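Local atomic coordinates of hypothetic aldehyde deformylating oxygenase (Sulfolobus tokodaii, PDB entry 5V4T), a protein that probably acts as an oxidoreductase that removes the formyl group of aldehydes, and holds iron inside a ferritin-like bundle of helices. Residues A[15-20]-A[69-74]; A[25-30]-A[76-81]; A[61-66]-A[132-137]. All coordinates share one frame; numbering follows the deposited sequence.

Contact 1: A[15-20]-A[69-74]; sequences GIKYLS and KEDPLT
Lys17 reaches out from its helix and puts its ammonium between Asp71 and the backbone of Pro72. NZ makes a salt bridge with Asp71 OD1 at 2.8 Å and meets that oxygen from above the carboxylate plane, 54° out of it. It also gives a hydrogen bond to Pro72 O at 2.9 Å, again from above the carbonyl plane. Thr75 OG1 is a further hydrogen-bond partner of NZ, so three groups grip this buried charge. The lysine chain is extended except for one bend at chi3 (72°), and the bend turns NZ toward the loop. Nearer the helix, Leu73 packs on the same side chain, with CD2 3.8 Å from Lys17 CB. The other methyl of Leu73, CD1, lies 4.0 Å from Ser20 CB. The contact thus fastens helix 10-23 of the ferritin-like bundle to the connection between helix 49-67 and helix 80-93. One step out, Trp5 NE1 bonds to Asp71 OD2 and helps hold the carboxylate. Ser20 turns its hydroxyl back on its own helix and gives a 2.7 Å bond to Ile16 O from OG. That carbonyl also accepts from Ser20 N, on the opposite face of its plane.

Contact 2: A[25-30]-A[76-81]; sequences PASIMD and VRLPPS
Ser27 faces Val76 with CA atoms 6.2 Å apart, and Pro25 faces Leu78 at 7.1 Å between CA atoms; the two backbones come closest at these two pairs. Ser27 carries the polar part. Its OG sits between the backbone N and the carbonyl carbon (chi1 67°), which turns it toward the other segment. There it donates to Val76 O at 2.8 Å, tilted 22° from the carbonyl plane. Two waters widen this link. One water accepts from Ser27 N and donates to Val76 O, with the water oxygen 3.0 Å from Val76 O, so the Val76 carbonyl is held twice. The other donates to Ser27 OG and accepts from Leu78 N, giving the hydroxyl a second bond. The residues from Pro25 to Ile28 form a beta turn, closed by the bond from Ile28 N to Pro25 O at 3.0 Å, and Ser27 stands on that turn. It belongs to the connection from helix 10-23 to helix 34-46. Residues 76 to 79 lead into helix 80-93, with Pro79 at the N-cap. Leu78 fills the apolar side. Its CD2 lies 3.7 Å from Pro25 CB, and its CB is 4.1 Å from Ile28 CD1, the tip of the isoleucine. CD2 also lies 3.6 Å from Ser27 OG, so one methyl borders both the proline ring and the hydroxyl. Outside the two segments, Leu78 touches His22, Pro25 touches Tyr82 and Ile28 touches Ile83.

Contact 3: A[61-66]-A[132-137]; sequences FDFFNE and LKFNEG
Phe63 lays its ring against the backbone of Gly137, and Phe134 lies beside it. CB sets out toward the other helix. CG stands anti to the backbone N (chi1 163°), and this carries the ring across. CD2 turns back to the neighbouring phenylalanine and lies 3.8 Å above the plane of the Phe64 ring, over its centre. Further along, CE1 comes 3.7 Å from Gly137 CA. Lys133 O lies at the ring edge, near the ring plane. CE2 meets Phe134 CE1 at longer range. CZ, the tip, touches both partners: it is 3.8 Å from Gly137 CA and 3.9 Å from Phe134 CD1. Gly137 C lies over one face of the ring. With no side chain at Gly137, the ring packs straight on the main chain. The rings of Phe63 and Phe134 meet obliquely, planes at 38° and centroids 5.8 Å apart. Phe64 adds a second aromatic contact, its CE1 4.1 Å from Phe134 CE1. No hydrogen bond crosses between the segments; the contact is apolar and aromatic. A bound ethanediol, probably from the crystallisation liquor, lies about 4 Å from the Phe63 side chain. This is helix packing within the ferritin-like bundle, between helices carrying the iron ligands Glu57 and Glu145. They run nearly antiparallel: the axes of residues 61-66 and 132-137 make 166° between their N-to-C directions and come within 11.3 Å. Asp2 binds the backbone N atoms of Lys133 and Phe134. Helix 10-23 closes in through Ser20 and Ile16, and helix 98-128 touches Phe134 through Leu122 and Ser126.

In the fold
The three contacts interlace along the chain. The order is 15-20, 25-30, 61-66, 69-74, 76-81 and 132-137, so every pair crosses. Contacts 1 and 2 have centres about 11 Å apart and join there through Tyr18 packing on Val76 and Pro79. Contact 3 is also about 11 Å from contact 1, centre to centre, and Ser20 touches both Phe64 and Phe134. Contacts 2 and 3 are about 19 Å apart between centres. Contact 3 joins two helices that carry iron ligands, Glu57 on helix 49-67 and Glu145 and His148 on helix 132-155. Contact 1 fastens helix 10-23 to the connection after helix 49-67, and contact 2 joins two connections to each other.

Contact 1: A[15-20]-A[69-74]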
loop_
_atom_site.group_PDB
_atom_site.type_symbol
_atom_site.label_atom_id
_atom_site.label_comp_id
_atom_site.label_asym_id
_atom_site.label_seq_id
_atom_site.Cartn_x
_atom_site.Cartn_y
_atom_site.Cartn_z
ATOM N N GLY A 15 -13.558 6.899 -6.950
ATOM C CA GLY A 15 -12.235 7.196 -6.416
ATOM C C GLY A 15 -11.860 6.297 -5.256
ATOM O O GLY A 15 -10.689 5.844 -5.131
ATOM N N ILE A 16 -12.811 6.052 -4.385
ATOM C CA ILE A 16 -12.583 5.147 -3.271
ATOM C C ILE A 16 -12.298 3.741 -3.748
ATOM O O ILE A 16 -11.402 3.045 -3.254
ATOM C CB ILE A 16 -13.785 5.164 -2.278
ATOM C CG1 ILE A 16 -13.892 6.552 -1.621
ATOM C CG2 ILE A 16 -13.729 3.970 -1.316
ATOM C CD1 ILE A 16 -15.050 6.728 -0.685
ATOM N N LYS A 17 -13.084 3.267 -4.722
ATOM C CA LYS A 17 -12.821 1.975 -5.265
ATOM C C LYS A 17 -11.482 1.910 -5.944
ATOM O O LYS A 17 -10.809 0.884 -5.886
ATOM C CB LYS A 17 -13.906 1.571 -6.283
ATOM C CG LYS A 17 -15.201 1.179 -5.624
ATOM C CD LYS A 17 -16.205 0.764 -6.706
ATOM C CE LYS A 17 -15.836 -0.579 -7.299
ATOM N NZ LYS A 17 -16.835 -0.979 -8.351
ATOM N N TYR A 18 -11.094 2.975 -6.629
ATOM C CA TYR A 18 -9.811 2.957 -7.355
ATOM C C TYR A 18 -8.625 2.815 -6.409
ATOM O O TYR A 18 -7.755 1.939 -6.588
ATOM C CB TYR A 18 -9.646 4.195 -8.149
ATOM C CG TYR A 18 -8.323 4.338 -8.864
ATOM C CD1 TYR A 18 -8.035 3.564 -9.998
ATOM C CD2 TYR A 18 -7.324 5.170 -8.372
ATOM C CE1 TYR A 18 -6.837 3.716 -10.656
ATOM C CE2 TYR A 18 -6.111 5.322 -9.052
ATOM C CZ TYR A 18 -5.890 4.554 -10.198
ATOM O OH TYR A 18 -4.679 4.641 -10.877
ATOM N N LEU A 19 -8.699 3.595 -5.350
ATOM C CA LEU A 19 -7.648 3.528 -4.333
ATOM C C LEU A 19 -7.686 2.219 -3.571
ATOM O O LEU A 19 -6.665 1.638 -3.268
ATOM C CB LEU A 19 -7.711 4.711 -3.374
ATOM C CG LEU A 19 -7.288 6.015 -4.001
ATOM C CD1 LEU A 19 -7.709 7.128 -3.067
ATOM C CD2 LEU A 19 -5.785 6.050 -4.323
ATOM N N SER A 20 -8.869 1.724 -3.219
ATOM C CA SER A 20 -8.999 0.464 -2.531
ATOM C C SER A 20 -8.404 -0.689 -3.348
ATOM O O SER A 20 -7.805 -1.614 -2.784
ATOM C CB SER A 20 -10.446 0.147 -2.178
ATOM O OG SER A 20 -10.955 1.146 -1.325
ATOM N N LYS A 69 -18.035 -6.650 -1.516
ATOM C CA LYS A 69 -18.932 -7.751 -2.028
ATOM C C LYS A 69 -19.974 -7.210 -3.023
ATOM O O LYS A 69 -20.202 -7.790 -4.074
ATOM C CB LYS A 69 -19.709 -8.396 -0.862
ATOM C CG LYS A 69 -18.946 -9.378 0.005
ATOM C CD LYS A 69 -18.148 -10.337 -0.850
ATOM C CE LYS A 69 -17.622 -11.520 -0.073
ATOM N NZ LYS A 69 -16.626 -12.166 -0.949
ATOM N N GLU A 70 -20.612 -6.105 -2.635
ATOM C CA GLU A 70 -21.741 -5.477 -3.360
ATOM C C GLU A 70 -21.394 -4.337 -4.303
ATOM O O GLU A 70 -22.268 -3.608 -4.842
ATOM C CB GLU A 70 -22.819 -5.112 -2.345
ATOM C CG GLU A 70 -23.277 -6.378 -1.610
ATOM C CD GLU A 70 -24.409 -6.166 -0.624
ATOM O OE1 GLU A 70 -24.699 -5.009 -0.269
ATOM O OE2 GLU A 70 -25.032 -7.174 -0.196
ATOM N N ASP A 71 -20.105 -4.157 -4.523
ATOM C CA ASP A 71 -19.636 -3.191 -5.493
ATOM C C ASP A 71 -18.204 -3.606 -5.794
ATOM O O ASP A 71 -17.249 -2.931 -5.437
ATOM C CB ASP A 71 -19.783 -1.777 -4.987
ATOM C CG ASP A 71 -19.661 -0.717 -6.072
ATOM O OD1 ASP A 71 -19.360 -1.044 -7.252
ATOM O OD2 ASP A 71 -19.893 0.464 -5.751
ATOM N N PRO A 72 -18.037 -4.726 -6.508
ATOM C CA PRO A 72 -16.704 -5.322 -6.523
ATOM C C PRO A 72 -15.617 -4.555 -7.250
ATOM O O PRO A 72 -15.862 -3.740 -8.133
ATOM C CB PRO A 72 -16.933 -6.712 -7.156
ATOM C CG PRO A 72 -18.413 -6.956 -7.076
ATOM C CD PRO A 72 -19.074 -5.622 -7.067
ATOM N N LEU A 73 -14.379 -4.798 -6.808
ATOM C CA LEU A 73 -13.218 -4.109 -7.289
ATOM C C LEU A 73 -12.625 -4.719 -8.557
ATOM O O LEU A 73 -11.613 -4.265 -9.065
ATOM C CB LEU A 73 -12.136 -4.076 -6.183
ATOM C CG LEU A 73 -12.523 -3.359 -4.865
ATOM C CD1 LEU A 73 -11.322 -3.326 -3.908
ATOM C CD2 LEU A 73 -13.011 -1.953 -5.109
ATOM N N THR A 74 -13.245 -5.780 -9.025
ATOM C CA THR A 74 -12.832 -6.399 -10.306
ATOM C C THR A 74 -13.024 -5.446 -11.477
ATOM O O THR A 74 -12.381 -5.574 -12.483
ATOM C CB THR A 74 -13.604 -7.701 -10.490
ATOM O OG1 THR A 74 -14.991 -7.487 -10.202
ATOM C CG2 THR A 74 -13.072 -8.725 -9.540
#

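Contact 2: A[25-30]-A[76-81]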
loop_
_atom_site.group_PDB
_atom_site.type_symbol
_atom_site.label_atom_id
_atom_site.label_comp_id
_atom_site.label_asym_id
_atom_site.label_seq_id
_atom_site.Cartn_x
_atom_site.Cartn_y
_atom_site.Cartn_z
ATOM N N PRO A 25 -6.039 -5.685 -5.323
ATOM C CA PRO A 25 -6.115 -5.542 -6.780
ATOM C C PRO A 25 -6.857 -6.696 -7.453
ATOM O O PRO A 25 -6.247 -7.543 -8.137
ATOM C CB PRO A 25 -4.639 -5.490 -7.195
ATOM C CG PRO A 25 -3.931 -6.319 -6.149
ATOM C CD PRO A 25 -4.645 -5.929 -4.876
ATOM N N ALA A 26 -8.152 -6.753 -7.194
ATOM C CA ALA A 26 -8.968 -7.884 -7.542
ATOM C C ALA A 26 -8.927 -8.192 -9.030
ATOM O O ALA A 26 -8.967 -9.349 -9.361
ATOM C CB ALA A 26 -10.416 -7.652 -7.103
ATOM N N SER A 27 -8.840 -7.184 -9.903
ATOM C CA SER A 27 -8.816 -7.408 -11.361
ATOM C C SER A 27 -7.582 -8.195 -11.818
ATOM O O SER A 27 -7.599 -8.824 -12.882
ATOM C CB SER A 27 -8.859 -6.083 -12.125
ATOM O OG SER A 27 -7.653 -5.320 -11.925
ATOM N N ILE A 28 -6.502 -8.162 -11.054
ATOM C CA ILE A 28 -5.277 -8.826 -11.497
ATOM C C ILE A 28 -4.461 -9.562 -10.444
ATOM O O ILE A 28 -3.295 -9.879 -10.693
ATOM C CB ILE A 28 -4.335 -7.850 -12.206
ATOM C CG1 ILE A 28 -4.054 -6.645 -11.311
ATOM C CG2 ILE A 28 -4.890 -7.447 -13.571
ATOM C CD1 ILE A 28 -2.853 -5.864 -11.772
ATOM N N MET A 29 -5.038 -9.881 -9.294
ATOM C CA MET A 29 -4.206 -10.420 -8.204
ATOM C C MET A 29 -3.648 -11.837 -8.457
ATOM O O MET A 29 -2.543 -12.179 -7.940
ATOM C CB MET A 29 -4.926 -10.343 -6.853
ATOM C CG MET A 29 -6.152 -11.209 -6.691
ATOM S SD MET A 29 -6.966 -10.642 -5.182
ATOM C CE MET A 29 -5.617 -10.549 -4.008
ATOM N N ASP A 30 -4.380 -12.648 -9.246
ATOM C CA ASP A 30 -3.839 -13.966 -9.732
ATOM C C ASP A 30 -2.448 -13.881 -10.370
ATOM O O ASP A 30 -1.680 -14.853 -10.341
ATOM C CB ASP A 30 -4.785 -14.594 -10.744
ATOM C CG ASP A 30 -6.019 -15.201 -10.094
ATOM O OD1 ASP A 30 -6.280 -14.950 -8.887
ATOM O OD2 ASP A 30 -6.736 -15.941 -10.797
ATOM N N VAL A 76 -11.867 -2.536 -11.575
ATOM C CA VAL A 76 -10.856 -1.518 -11.543
ATOM C C VAL A 76 -9.574 -1.976 -12.170
ATOM O O VAL A 76 -8.970 -2.909 -11.656
ATOM C CB VAL A 76 -10.501 -1.093 -10.072
ATOM C CG1 VAL A 76 -9.494 0.031 -10.064
ATOM C CG2 VAL A 76 -11.753 -0.665 -9.318
ATOM N N ARG A 77 -9.108 -1.205 -13.148
ATOM C CA ARG A 77 -7.811 -1.442 -13.795
ATOM C C ARG A 77 -6.712 -0.722 -12.998
ATOM O O ARG A 77 -6.791 0.482 -12.790
ATOM C CB ARG A 77 -7.817 -0.948 -15.249
ATOM C CG ARG A 77 -6.495 -1.061 -15.996
ATOM C CD ARG A 77 -6.681 -0.782 -17.495
ATOM N NE ARG A 77 -7.667 -1.703 -18.087
ATOM C CZ ARG A 77 -7.398 -2.886 -18.648
ATOM N NH1 ARG A 77 -6.152 -3.339 -18.745
ATOM N NH2 ARG A 77 -8.396 -3.624 -19.132
ATOM N N LEU A 78 -5.694 -1.473 -12.599
ATOM C CA LEU A 78 -4.506 -0.904 -11.939
ATOM C C LEU A 78 -3.573 -0.283 -12.938
ATOM O O LEU A 78 -3.401 -0.812 -14.048
ATOM C CB LEU A 78 -3.773 -1.965 -11.139
ATOM C CG LEU A 78 -4.347 -2.423 -9.777
ATOM C CD1 LEU A 78 -4.485 -1.234 -8.818
ATOM C CD2 LEU A 78 -5.668 -3.164 -9.890
ATOM N N PRO A 79 -2.906 0.817 -12.553
ATOM C CA PRO A 79 -2.000 1.423 -13.505
ATOM C C PRO A 79 -0.704 0.629 -13.799
ATOM O O PRO A 79 -0.255 -0.222 -12.999
ATOM C CB PRO A 79 -1.726 2.770 -12.881
ATOM C CG PRO A 79 -1.807 2.524 -11.415
ATOM C CD PRO A 79 -2.941 1.562 -11.287
ATOM N N PRO A 80 -0.059 0.910 -14.943
ATOM C CA PRO A 80 1.081 0.112 -15.348
ATOM C C PRO A 80 2.243 0.119 -14.344
ATOM O O PRO A 80 2.916 -0.889 -14.162
ATOM C CB PRO A 80 1.533 0.797 -16.644
ATOM C CG PRO A 80 0.364 1.538 -17.114
ATOM C CD PRO A 80 -0.367 1.988 -15.914
ATOM N N SER A 81 2.485 1.268 -13.730
ATOM C CA SER A 81 3.566 1.390 -12.743
ATOM C C SER A 81 3.276 0.564 -11.482
ATOM O O SER A 81 4.221 0.104 -10.795
ATOM C CB SER A 81 3.828 2.861 -12.388
ATOM O OG SER A 81 4.493 3.555 -13.484
HETATM O O HOH W 1 -8.863 -4.410 -9.110
HETATM O O HOH W 2 -5.701 -4.247 -13.613
#

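Contact 3: A[61-66]-A[132-137]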
loop_
_atom_site.group_PDB
_atom_site.type_symbol
_atom_site.label_atom_id
_atom_site.label_comp_id
_atom_site.label_asym_id
_atom_site.label_seq_id
_atom_site.Cartn_x
_atom_site.Cartn_y
_atom_site.Cartn_z
ATOM N N PHE A 61 -6.738 -7.727 3.155
ATOM C CA PHE A 61 -7.403 -8.228 1.938
ATOM C C PHE A 61 -8.792 -8.606 2.235
ATOM O O PHE A 61 -9.727 -8.258 1.474
ATOM C CB PHE A 61 -6.715 -9.489 1.445
ATOM C CG PHE A 61 -5.545 -9.255 0.571
ATOM C CD1 PHE A 61 -4.928 -8.001 0.422
ATOM C CD2 PHE A 61 -4.987 -10.362 -0.055
ATOM C CE1 PHE A 61 -3.821 -7.849 -0.374
ATOM C CE2 PHE A 61 -3.877 -10.215 -0.858
ATOM C CZ PHE A 61 -3.291 -8.958 -1.015
ATOM N N ASP A 62 -8.983 -9.296 3.336
ATOM C CA ASP A 62 -10.334 -9.763 3.691
ATOM C C ASP A 62 -11.276 -8.589 3.974
ATOM O O ASP A 62 -12.441 -8.655 3.657
ATOM C CB ASP A 62 -10.322 -10.745 4.829
ATOM C CG ASP A 62 -9.678 -12.087 4.425
ATOM O OD1 ASP A 62 -9.569 -12.357 3.204
ATOM O OD2 ASP A 62 -9.195 -12.807 5.310
ATOM N N PHE A 63 -10.797 -7.536 4.612
ATOM C CA PHE A 63 -11.600 -6.330 4.842
ATOM C C PHE A 63 -12.120 -5.751 3.505
ATOM O O PHE A 63 -13.311 -5.408 3.364
ATOM C CB PHE A 63 -10.793 -5.328 5.649
ATOM C CG PHE A 63 -11.340 -3.948 5.593
ATOM C CD1 PHE A 63 -12.453 -3.590 6.352
ATOM C CD2 PHE A 63 -10.794 -3.038 4.718
ATOM C CE1 PHE A 63 -13.015 -2.336 6.230
ATOM C CE2 PHE A 63 -11.315 -1.761 4.612
ATOM C CZ PHE A 63 -12.459 -1.435 5.361
ATOM N N PHE A 64 -11.232 -5.610 2.533
ATOM C CA PHE A 64 -11.649 -4.999 1.267
ATOM C C PHE A 64 -12.579 -5.952 0.523
ATOM O O PHE A 64 -13.551 -5.509 -0.053
ATOM C CB PHE A 64 -10.453 -4.610 0.409
ATOM C CG PHE A 64 -9.728 -3.413 0.921
ATOM C CD1 PHE A 64 -10.296 -2.122 0.826
ATOM C CD2 PHE A 64 -8.505 -3.556 1.607
ATOM C CE1 PHE A 64 -9.600 -1.000 1.304
ATOM C CE2 PHE A 64 -7.860 -2.439 2.067
ATOM C CZ PHE A 64 -8.411 -1.183 1.958
ATOM N N ASN A 65 -12.277 -7.228 0.558
ATOM C CA ASN A 65 -13.119 -8.183 -0.197
ATOM C C ASN A 65 -14.502 -8.211 0.383
ATOM O O ASN A 65 -15.465 -8.187 -0.348
ATOM C CB ASN A 65 -12.418 -9.535 -0.169
ATOM C CG ASN A 65 -13.198 -10.621 -0.870
ATOM O OD1 ASN A 65 -13.475 -10.535 -2.047
ATOM N ND2 ASN A 65 -13.571 -11.621 -0.132
ATOM N N GLU A 66 -14.621 -8.205 1.696
ATOM C CA GLU A 66 -15.923 -8.186 2.338
ATOM C C GLU A 66 -16.663 -6.887 2.143
ATOM O O GLU A 66 -17.856 -6.866 1.874
ATOM C CB GLU A 66 -15.795 -8.444 3.838
ATOM C CG GLU A 66 -15.356 -9.879 4.160
ATOM C CD GLU A 66 -16.291 -10.953 3.567
ATOM O OE1 GLU A 66 -17.542 -10.719 3.471
ATOM O OE2 GLU A 66 -15.768 -12.040 3.194
ATOM N N LEU A 132 -18.935 4.956 7.914
ATOM C CA LEU A 132 -18.355 4.725 9.226
ATOM C C LEU A 132 -17.590 3.432 9.367
ATOM O O LEU A 132 -16.497 3.447 9.934
ATOM C CB LEU A 132 -19.409 4.763 10.329
ATOM C CG LEU A 132 -20.160 6.065 10.418
ATOM C CD1 LEU A 132 -21.100 6.057 11.618
ATOM C CD2 LEU A 132 -19.230 7.277 10.513
ATOM N N LYS A 133 -18.130 2.313 8.874
ATOM C CA LYS A 133 -17.423 1.049 8.954
ATOM C C LYS A 133 -16.193 1.085 8.078
ATOM O O LYS A 133 -15.159 0.563 8.461
ATOM C CB LYS A 133 -18.348 -0.101 8.545
ATOM C CG LYS A 133 -19.478 -0.263 9.534
ATOM C CD LYS A 133 -20.408 -1.359 9.018
ATOM C CE LYS A 133 -21.699 -1.353 9.771
ATOM N NZ LYS A 133 -22.577 -2.397 9.157
ATOM N N PHE A 134 -16.291 1.682 6.903
ATOM C CA PHE A 134 -15.134 1.780 6.032
ATOM C C PHE A 134 -14.035 2.565 6.744
ATOM O O PHE A 134 -12.861 2.166 6.754
ATOM C CB PHE A 134 -15.476 2.415 4.691
ATOM C CG PHE A 134 -14.373 2.290 3.674
ATOM C CD1 PHE A 134 -14.135 1.110 2.994
ATOM C CD2 PHE A 134 -13.535 3.345 3.463
ATOM C CE1 PHE A 134 -13.137 1.017 2.046
ATOM C CE2 PHE A 134 -12.536 3.264 2.539
ATOM C CZ PHE A 134 -12.356 2.114 1.796
ATOM N N ASN A 135 -14.415 3.719 7.305
ATOM C CA ASN A 135 -13.446 4.572 7.966
ATOM C C ASN A 135 -12.744 3.855 9.116
ATOM O O ASN A 135 -11.535 3.949 9.242
ATOM C CB ASN A 135 -14.106 5.828 8.483
ATOM C CG ASN A 135 -13.110 6.777 9.034
ATOM O OD1 ASN A 135 -13.013 6.942 10.289
ATOM N ND2 ASN A 135 -12.404 7.464 8.167
ATOM N N GLU A 136 -13.490 3.107 9.919
ATOM C CA GLU A 136 -12.880 2.399 11.028
ATOM C C GLU A 136 -11.928 1.344 10.535
ATOM O O GLU A 136 -10.829 1.143 11.123
ATOM C CB GLU A 136 -13.960 1.770 11.895
ATOM C CG GLU A 136 -13.407 1.001 13.089
ATOM C CD GLU A 136 -12.615 1.817 14.084
ATOM O OE1 GLU A 136 -12.722 3.051 14.176
ATOM O OE2 GLU A 136 -11.859 1.177 14.823
ATOM N N GLY A 137 -12.262 0.713 9.414
ATOM C CA GLY A 137 -11.408 -0.289 8.833
ATOM C C GLY A 137 -10.101 0.352 8.354
ATOM O O GLY A 137 -8.996 -0.171 8.593
#